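Local coordinates for PhnB-like domain-containing protein (Pseudomonas aeruginosa, PDB 1U69), which is of unknown function but has a PhnB-like fold of the glyoxalase clan and may be a drug-resistance protein, at residues I120-L125 with I150-I155. Sequence-based numbering, arbitrary orientation.
Sequences ITPRVL and IDIATI
Pro122 fits between Ile150 and Ile152 in the tightest place of the contact: the CB-CG side of its ring lies against Ile152 CG1 and CD1, the CG-CD side against Ile150 CB and CG2. CG touches both, 3.5 Å from Ile152 CG1 and 3.6 Å from Ile150 CG2. Proline suits the spot because it is compact, apolar and rigid, and it costs nothing here, since an N-cap residue needs no N-H for helix 123-129; its carbonyl accepts from Leu125 N. Next to it, Leu125 enters crosswise to Ile150. CG anti to N (chi1 178°) carries the isobutyl end toward the other segment, where CD2 packs on Ile150 CD1 at 3.8 Å and CD1 on Ile155 CD1 at 3.9 Å; Met144 of helix 134-144 touches all three side chains. The contact thus fastens the C-terminal helix 152-159 to the start of helix 123-129, at the end of an inner strand of one of two four-stranded mixed sheets, consistent with the paired βαβββ units of the glyoxalase (vicinal oxygen chelate) fold. No direct hydrogen bond joins the segments; instead a water donates to Ile120 O (2.7 Å) and accepts from Ile150 N, supplying partners for two backbone atoms at this end of the contact. Packing is looser at Val124, a partly exposed residue whose CG1 and CG2 both straddle Ile152 CG2 at 4.0 Å. Farther out, Asp151 turns away and caps helix 152-159: its OD2 accepts from Thr154 N (3.1 Å) and Thr154 OG1 (2.8 Å), which approach from opposite faces of the carboxylate. Aspartate, a short acceptor, suits this N-cap because it can reach Thr154's amide.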
loop_
_atom_site.group_PDB
_atom_site.type_symbol
_atom_site.label_atom_id
_atom_site.label_comp_id
_atom_site.label_asym_id
_atom_site.label_seq_id
_atom_site.Cartn_x
_atom_site.Cartn_y
_atom_site.Cartn_z
ATOM N N ILE A 120 12.831 -11.427 6.041
ATOM C CA ILE A 120 12.538 -11.923 4.718
ATOM C C ILE A 120 11.567 -13.074 4.935
ATOM O O ILE A 120 11.962 -14.169 5.330
ATOM C CB ILE A 120 13.819 -12.370 3.973
ATOM C CG1 ILE A 120 14.903 -11.266 4.012
ATOM C CG2 ILE A 120 13.467 -12.783 2.554
ATOM C CD1 ILE A 120 14.485 -9.927 3.519
ATOM N N THR A 121 10.286 -12.764 4.750
ATOM C CA THR A 121 9.173 -13.573 5.246
ATOM C C THR A 121 8.281 -14.040 4.102
ATOM O O THR A 121 7.478 -13.276 3.583
ATOM C CB THR A 121 8.333 -12.737 6.232
ATOM O OG1 THR A 121 9.175 -12.228 7.271
ATOM C CG2 THR A 121 7.288 -13.589 6.953
ATOM N N PRO A 122 8.411 -15.295 3.697
ATOM C CA PRO A 122 7.536 -15.819 2.645
ATOM C C PRO A 122 6.056 -15.615 2.975
ATOM O O PRO A 122 5.656 -15.831 4.114
ATOM C CB PRO A 122 7.907 -17.301 2.614
ATOM C CG PRO A 122 9.307 -17.324 3.064
ATOM C CD PRO A 122 9.392 -16.292 4.152
ATOM N N ARG A 123 5.249 -15.171 2.007
ATOM C CA ARG A 123 3.817 -15.016 2.255
ATOM C C ARG A 123 3.193 -16.336 2.751
ATOM O O ARG A 123 2.245 -16.322 3.528
ATOM C CB ARG A 123 3.091 -14.536 0.993
ATOM C CG ARG A 123 3.253 -13.054 0.724
ATOM C CD ARG A 123 2.086 -12.414 -0.071
ATOM N NE ARG A 123 2.301 -10.983 -0.331
ATOM C CZ ARG A 123 3.161 -10.513 -1.223
ATOM N NH1 ARG A 123 3.899 -11.347 -1.945
ATOM N NH2 ARG A 123 3.306 -9.210 -1.392
ATOM N N VAL A 124 3.740 -17.452 2.287
ATOM C CA VAL A 124 3.314 -18.794 2.723
ATOM C C VAL A 124 3.377 -18.936 4.258
ATOM O O VAL A 124 2.472 -19.507 4.886
ATOM C CB VAL A 124 4.184 -19.900 2.032
ATOM C CG1 VAL A 124 3.985 -21.276 2.694
ATOM C CG2 VAL A 124 3.881 -19.974 0.550
ATOM N N LEU A 125 4.439 -18.404 4.860
ATOM C CA LEU A 125 4.627 -18.454 6.305
ATOM C C LEU A 125 3.633 -17.567 7.047
ATOM O O LEU A 125 3.015 -17.993 8.019
ATOM C CB LEU A 125 6.062 -18.046 6.660
ATOM C CG LEU A 125 6.437 -18.005 8.140
ATOM C CD1 LEU A 125 6.146 -19.348 8.806
ATOM C CD2 LEU A 125 7.893 -17.614 8.275
ATOM N N ILE A 150 14.203 -18.748 5.842
ATOM C CA ILE A 150 12.991 -19.572 5.803
ATOM C C ILE A 150 13.019 -20.509 4.612
ATOM O O ILE A 150 13.194 -20.053 3.482
ATOM C CB ILE A 150 11.721 -18.710 5.724
ATOM C CG1 ILE A 150 11.587 -17.801 6.957
ATOM C CG2 ILE A 150 10.470 -19.595 5.573
ATOM C CD1 ILE A 150 11.565 -18.530 8.294
ATOM N N ASP A 151 12.830 -21.807 4.878
ATOM C CA ASP A 151 12.625 -22.800 3.822
ATOM C C ASP A 151 11.135 -23.071 3.671
ATOM O O ASP A 151 10.496 -23.654 4.545
ATOM C CB ASP A 151 13.366 -24.098 4.116
ATOM C CG ASP A 151 13.217 -25.100 2.993
ATOM O OD1 ASP A 151 13.932 -24.962 1.974
ATOM O OD2 ASP A 151 12.360 -26.007 3.017
ATOM N N ILE A 152 10.585 -22.602 2.561
ATOM C CA ILE A 152 9.145 -22.596 2.329
ATOM C C ILE A 152 8.536 -24.002 2.285
ATOM O O ILE A 152 7.458 -24.234 2.828
ATOM C CB ILE A 152 8.820 -21.831 1.028
ATOM C CG1 ILE A 152 9.139 -20.337 1.205
ATOM C CG2 ILE A 152 7.343 -22.010 0.647
ATOM C CD1 ILE A 152 9.157 -19.518 -0.076
ATOM N N ALA A 153 9.226 -24.929 1.642
ATOM C CA ALA A 153 8.731 -26.302 1.515
ATOM C C ALA A 153 8.540 -26.968 2.878
ATOM O O ALA A 153 7.575 -27.704 3.086
ATOM C CB ALA A 153 9.671 -27.125 0.637
ATOM N N THR A 154 9.444 -26.687 3.812
ATOM C CA THR A 154 9.377 -27.270 5.147
ATOM C C THR A 154 8.197 -26.693 5.918
ATOM O O THR A 154 7.517 -27.404 6.656
ATOM C CB THR A 154 10.686 -27.000 5.912
ATOM O OG1 THR A 154 11.784 -27.661 5.264
ATOM C CG2 THR A 154 10.643 -27.603 7.308
ATOM N N ILE A 155 7.967 -25.392 5.758
ATOM C CA ILE A 155 6.820 -24.749 6.379
ATOM C C ILE A 155 5.523 -25.390 5.884
ATOM O O ILE A 155 4.616 -25.663 6.672
ATOM C CB ILE A 155 6.829 -23.220 6.102
ATOM C CG1 ILE A 155 8.012 -22.552 6.822
ATOM C CG2 ILE A 155 5.506 -22.583 6.535
ATOM C CD1 ILE A 155 8.016 -22.726 8.347
HETATM O O HOH W 1 14.147 -15.763 5.324
#